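Local coordinates for TENA/THI-4 protein, Domain of Unknown Function with a Heme Oxygenase-like Fold (Shewanella denitrificans OS217, PDB 3DDE) that is of unknown function but adopts a heme oxygenase-like, all-helical fold and may, like its iron-containing redox relatives, have oxidoreductase activity, at residues 56-61 with 131-136; 63-68 with 124-129. All coordinates share one frame; numbering follows the deposited sequence.

Contact 1: 56-61 with 131-136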
loop_
_atom_site.group_PDB
_atom_site.type_symbol
_atom_site.label_atom_id
_atom_site.label_comp_id
_atom_site.label_asym_id
_atom_site.label_seq_id
_atom_site.Cartn_x
_atom_site.Cartn_y
_atom_site.Cartn_z
ATOM N N ALA A 56 -7.693 -6.633 -13.093
ATOM C CA ALA A 56 -8.177 -7.498 -12.036
ATOM C C ALA A 56 -7.620 -7.011 -10.700
ATOM O O ALA A 56 -8.324 -6.963 -9.707
ATOM C CB ALA A 56 -7.769 -8.967 -12.288
ATOM N N LYS A 57 -6.344 -6.646 -10.710
ATOM C CA LYS A 57 -5.632 -6.194 -9.519
ATOM C C LYS A 57 -6.161 -4.877 -8.975
ATOM O O LYS A 57 -6.455 -4.800 -7.790
ATOM C CB LYS A 57 -4.157 -6.065 -9.819
ATOM C CG LYS A 57 -3.504 -7.377 -10.143
ATOM C CD LYS A 57 -2.020 -7.182 -10.346
ATOM C CE LYS A 57 -1.367 -8.498 -10.593
ATOM N NZ LYS A 57 0.098 -8.401 -10.427
ATOM N N ASN A 58 -6.307 -3.858 -9.821
ATOM C CA ASN A 58 -6.831 -2.601 -9.329
ATOM C C ASN A 58 -8.332 -2.670 -8.944
ATOM O O ASN A 58 -8.776 -1.930 -8.057
ATOM C CB ASN A 58 -6.417 -1.381 -10.204
ATOM C CG ASN A 58 -6.921 -1.436 -11.649
ATOM O OD1 ASN A 58 -8.103 -1.704 -11.941
ATOM N ND2 ASN A 58 -6.029 -1.098 -12.553
ATOM N N GLN A 59 -9.090 -3.585 -9.564
ATOM C CA GLN A 59 -10.477 -3.818 -9.175
ATOM C C GLN A 59 -10.527 -4.437 -7.766
ATOM O O GLN A 59 -11.319 -4.013 -6.918
ATOM C CB GLN A 59 -11.181 -4.735 -10.183
ATOM C CG GLN A 59 -12.619 -5.102 -9.844
ATOM C CD GLN A 59 -13.514 -3.885 -9.645
ATOM O OE1 GLN A 59 -14.177 -3.431 -10.583
ATOM N NE2 GLN A 59 -13.494 -3.317 -8.436
ATOM N N ALA A 60 -9.688 -5.435 -7.516
ATOM C CA ALA A 60 -9.630 -6.059 -6.197
ATOM C C ALA A 60 -9.190 -5.035 -5.134
ATOM O O ALA A 60 -9.627 -5.089 -3.991
ATOM C CB ALA A 60 -8.689 -7.301 -6.199
ATOM N N LEU A 61 -8.358 -4.081 -5.532
ATOM C CA LEU A 61 -7.846 -3.063 -4.610
ATOM C C LEU A 61 -8.942 -2.162 -4.008
ATOM O O LEU A 61 -8.850 -1.764 -2.840
ATOM C CB LEU A 61 -6.760 -2.242 -5.313
ATOM C CG LEU A 61 -5.839 -1.348 -4.486
ATOM C CD1 LEU A 61 -5.169 -2.115 -3.328
ATOM C CD2 LEU A 61 -4.803 -0.731 -5.425
ATOM N N VAL A 131 -16.466 4.347 -4.821
ATOM C CA VAL A 131 -17.409 4.145 -5.904
ATOM C C VAL A 131 -16.848 4.489 -7.291
ATOM O O VAL A 131 -17.258 3.921 -8.299
ATOM C CB VAL A 131 -18.637 5.065 -5.647
ATOM C CG1 VAL A 131 -19.259 5.529 -6.929
ATOM C CG2 VAL A 131 -19.632 4.392 -4.710
ATOM N N GLN A 132 -15.879 5.392 -7.313
ATOM C CA GLN A 132 -15.401 6.015 -8.542
ATOM C C GLN A 132 -14.872 5.134 -9.677
ATOM O O GLN A 132 -15.023 5.509 -10.833
ATOM C CB GLN A 132 -14.395 7.114 -8.188
ATOM C CG GLN A 132 -13.059 6.610 -7.670
ATOM C CD GLN A 132 -12.178 7.729 -7.160
ATOM O OE1 GLN A 132 -12.480 8.887 -7.349
ATOM N NE2 GLN A 132 -11.092 7.380 -6.508
ATOM N N ARG A 133 -14.275 3.983 -9.372
ATOM C CA ARG A 133 -13.758 3.106 -10.416
ATOM C C ARG A 133 -14.890 2.569 -11.317
ATOM O O ARG A 133 -14.643 2.199 -12.464
ATOM C CB ARG A 133 -12.960 1.944 -9.821
ATOM C CG ARG A 133 -12.130 1.191 -10.840
ATOM C CD ARG A 133 -11.709 -0.175 -10.347
ATOM N NE ARG A 133 -10.924 -0.875 -11.366
ATOM C CZ ARG A 133 -11.432 -1.528 -12.403
ATOM N NH1 ARG A 133 -12.745 -1.567 -12.623
ATOM N NH2 ARG A 133 -10.615 -2.116 -13.261
ATOM N N LEU A 134 -16.123 2.524 -10.804
ATOM C CA LEU A 134 -17.279 2.109 -11.593
ATOM C C LEU A 134 -17.448 2.970 -12.859
ATOM O O LEU A 134 -18.048 2.517 -13.838
ATOM C CB LEU A 134 -18.554 2.146 -10.751
ATOM C CG LEU A 134 -18.731 1.131 -9.619
ATOM C CD1 LEU A 134 -19.963 1.472 -8.789
ATOM C CD2 LEU A 134 -18.827 -0.307 -10.174
ATOM N N GLY A 135 -16.924 4.196 -12.833
ATOM C CA GLY A 135 -16.958 5.105 -13.994
ATOM C C GLY A 135 -16.134 4.579 -15.163
ATOM O O GLY A 135 -16.514 4.717 -16.318
ATOM N N TYR A 136 -14.994 3.987 -14.849
ATOM C CA TYR A 136 -14.140 3.355 -15.851
ATOM C C TYR A 136 -14.908 2.205 -16.483
ATOM O O TYR A 136 -15.018 2.111 -17.711
ATOM C CB TYR A 136 -12.846 2.846 -15.196
ATOM C CG TYR A 136 -11.936 1.988 -16.065
ATOM C CD1 TYR A 136 -11.632 2.347 -17.376
ATOM C CD2 TYR A 136 -11.333 0.848 -15.540
ATOM C CE1 TYR A 136 -10.775 1.581 -18.147
ATOM C CE2 TYR A 136 -10.475 0.085 -16.292
ATOM C CZ TYR A 136 -10.197 0.453 -17.600
ATOM O OH TYR A 136 -9.341 -0.323 -18.344
HETATM O O HOH W 1 -15.200 -1.077 -11.096
#

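Contact 2: 63-68 with 124-129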
loop_
_atom_site.group_PDB
_atom_site.type_symbol
_atom_site.label_atom_id
_atom_site.label_comp_id
_atom_site.label_asym_id
_atom_site.label_seq_id
_atom_site.Cartn_x
_atom_site.Cartn_y
_atom_site.Cartn_z
ATOM N N GLY A 63 -11.826 -3.083 -3.091
ATOM C CA GLY A 63 -12.381 -3.868 -1.980
ATOM C C GLY A 63 -11.491 -3.948 -0.750
ATOM O O GLY A 63 -11.967 -4.091 0.364
ATOM N N ILE A 64 -10.184 -3.850 -0.953
ATOM C CA ILE A 64 -9.234 -3.861 0.142
ATOM C C ILE A 64 -9.106 -2.489 0.804
ATOM O O ILE A 64 -9.029 -2.413 2.021
ATOM C CB ILE A 64 -7.848 -4.340 -0.346
ATOM C CG1 ILE A 64 -7.963 -5.780 -0.850
ATOM C CG2 ILE A 64 -6.818 -4.247 0.778
ATOM C CD1 ILE A 64 -6.956 -6.102 -1.906
HETATM N N MSE A 65 -9.081 -1.420 0.002
HETATM C CA MSE A 65 -8.878 -0.042 0.500
HETATM C C MSE A 65 -10.150 0.713 0.870
HETATM O O MSE A 65 -10.099 1.619 1.707
HETATM C CB MSE A 65 -8.146 0.796 -0.541
HETATM C CG MSE A 65 -6.809 0.267 -0.899
HETATM SE SE MSE A 65 -5.611 0.156 0.564
HETATM C CE MSE A 65 -5.274 2.068 0.798
ATOM N N GLY A 66 -11.269 0.369 0.230
ATOM C CA GLY A 66 -12.547 1.025 0.481
ATOM C C GLY A 66 -12.973 0.776 1.913
ATOM O O GLY A 66 -12.819 -0.336 2.422
ATOM N N LYS A 67 -13.481 1.821 2.567
ATOM C CA LYS A 67 -13.939 1.733 3.949
ATOM C C LYS A 67 -15.469 1.649 3.998
ATOM O O LYS A 67 -16.178 2.411 3.316
ATOM C CB LYS A 67 -13.430 2.930 4.757
ATOM C CG LYS A 67 -11.907 2.922 4.961
ATOM N N ASP A 68 -15.968 0.695 4.779
ATOM C CA ASP A 68 -17.406 0.514 4.951
ATOM C C ASP A 68 -18.167 0.491 3.630
ATOM O O ASP A 68 -19.080 1.296 3.401
ATOM C CB ASP A 68 -17.965 1.629 5.842
ATOM C CG ASP A 68 -17.341 1.626 7.217
ATOM O OD1 ASP A 68 -17.495 0.595 7.937
ATOM O OD2 ASP A 68 -16.711 2.658 7.567
ATOM N N ILE A 124 -7.054 5.766 -8.429
ATOM C CA ILE A 124 -8.474 5.987 -8.176
ATOM C C ILE A 124 -9.135 4.752 -7.533
ATOM O O ILE A 124 -10.250 4.817 -7.014
ATOM C CB ILE A 124 -9.233 6.569 -9.431
ATOM C CG1 ILE A 124 -9.264 5.600 -10.622
ATOM C CG2 ILE A 124 -8.672 7.944 -9.818
ATOM C CD1 ILE A 124 -10.315 4.477 -10.485
ATOM N N SER A 125 -8.420 3.644 -7.541
ATOM C CA SER A 125 -8.870 2.413 -6.915
ATOM C C SER A 125 -8.416 2.324 -5.454
ATOM O O SER A 125 -9.108 1.751 -4.619
ATOM C CB SER A 125 -8.361 1.209 -7.705
ATOM O OG SER A 125 -8.879 1.226 -9.025
ATOM N N ALA A 126 -7.269 2.913 -5.150
ATOM C CA ALA A 126 -6.700 2.901 -3.811
ATOM C C ALA A 126 -7.098 4.103 -2.962
ATOM O O ALA A 126 -6.947 4.076 -1.741
ATOM C CB ALA A 126 -5.194 2.851 -3.910
ATOM N N THR A 127 -7.588 5.165 -3.573
ATOM C CA THR A 127 -7.886 6.388 -2.828
ATOM C C THR A 127 -9.225 6.987 -3.250
ATOM O O THR A 127 -9.841 6.523 -4.200
ATOM C CB THR A 127 -6.806 7.437 -3.102
ATOM O OG1 THR A 127 -6.949 7.918 -4.433
ATOM C CG2 THR A 127 -5.396 6.861 -2.913
ATOM N N GLY A 128 -9.660 8.026 -2.528
ATOM C CA GLY A 128 -10.876 8.754 -2.845
ATOM C C GLY A 128 -12.165 8.012 -2.564
ATOM O O GLY A 128 -12.200 7.092 -1.736
ATOM N N ASN A 129 -13.239 8.463 -3.224
ATOM C CA ASN A 129 -14.542 7.847 -3.097
ATOM C C ASN A 129 -14.488 6.470 -3.748
ATOM O O ASN A 129 -14.334 6.383 -4.955
ATOM C CB ASN A 129 -15.597 8.731 -3.757
ATOM C CG ASN A 129 -17.014 8.288 -3.427
ATOM O OD1 ASN A 129 -17.255 7.109 -3.196
ATOM N ND2 ASN A 129 -17.943 9.228 -3.390
#

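Contact 1: 56-61 with 131-136
The guanidinium of Arg-133 is sandwiched: Gln-59 CB sits over the centre of one face, 3.9 Å above the plane, while Tyr-136 CD2 approaches the opposite face nearer its rim, presenting the edge of its ring. In the guanidinium plane lie two oxygens, Asn-58 OD1 and a water. Arg-133 grips Asn-58 side-on with two nitrogens, both giving to that one oxygen: NH2 to OD1 is 2.9 Å and NE to OD1 is 3.0 Å, both bonds moderately bent at the hydrogen. The NH2 donor stands almost in line with the C=O bond, whereas NE comes in tilted 30° from the carbonyl plane, and the amide and guanidinium planes are turned 41° apart. Asparagine suits the site: with CG set between the backbone N and the carbonyl carbon (chi1 62°), its short chain brings OD1 to the arginine edge. Gln-59, one carbon longer and bent at its second torsion, runs obliquely over the face its CB covers until OE1 comes close to NH1, poorly angled for a bond. A water bridges them instead, donating to Gln-59 OE1 at 2.6 Å and accepting from Arg-133 NH1 at 2.9 Å. Arginine suits the gap between the backbones, since its extended chain spans it and ends in a flat, multiply donating group. A leucine in its place would probably leave Asn-58 OD1 and the bridging water without their donors in a buried setting. The contact joins helix 55-65 to segment 131-136, which leads into helix 134-141. Helix 112-126 adjoins it through Leu-121 and Ser-125, Phe-76 and Cys-77 of helix 71-84 pack on Gln-59, and the reverse side of 56-61 meets Phe-78 of a second subunit.

Contact 2: 63-68 with 124-129
Met-65, modelled as selenomethionine, lies across the last turn of helix 112-126, its CB, CG and CE drawn over the backbone of Ala-126. The CG atom is 3.9 Å from Ala-126 CA, and the same CG is 4.3 Å from the methyl CB of Ala-126. Its terminal methyl, CE, comes to 3.6 Å from Ala-126 O, and Met-65 CB to 3.7 Å from that same oxygen. All of this is van der Waals contact; no hydrogen bond passes between the segments. The chain arrives there by bending: CG stands anti to the carbonyl carbon (chi1 -60°), and bends at the next two torsions curl SE and CE round. A flexible, unbranched side chain is well fitted to such a path. The backbone of Ala-126 takes most of the contact, with Met-65 CA and Ala-126 CA 5.7 Å apart; the CB of Ala-126 points away, and so small a residue leaves its backbone accessible to Met-65. Both helices finish here: the backbone leaves helical angles at Gly-66 on one side and at Thr-127 on the other. Ser-125 adds little beyond its carbonyl, its hydroxyl being bonded to Leu-121 O within its own helix. The contact thus joins the C-terminal ends of helices 55-65 and 112-126. The same end of helix 112-126 also meets the preceding turn of helix 55-65, Ala-126 on Leu-61 and Ser-125 on Val-62, while outward Met-65 packs on Met-65 of a third subunit.

Both contacts use helix 55-65, contact 1 its N-terminal half and contact 2 its C-terminal end, their centres about 9 Å apart. Along the chain 63-68 with 124-129 is nested inside the loop closed by 56-61 with 131-136. Ser-125 of contact 2 reaches contact 1: its CB is 3.2 Å from Asn-58 O, and its OG is 3.4 Å from Arg-133 CD. A probable hydrogen bond of 2.7 Å from Gln-132 NE2 to Ile-124 O ties the turn between the two partner segments. Contact 1 is buried and polar; contact 2 is peripheral, partly buried and without hydrogen bonds. A PEG, probably from the crystallisation liquor, lies about 4 Å from the Met-65 side chain.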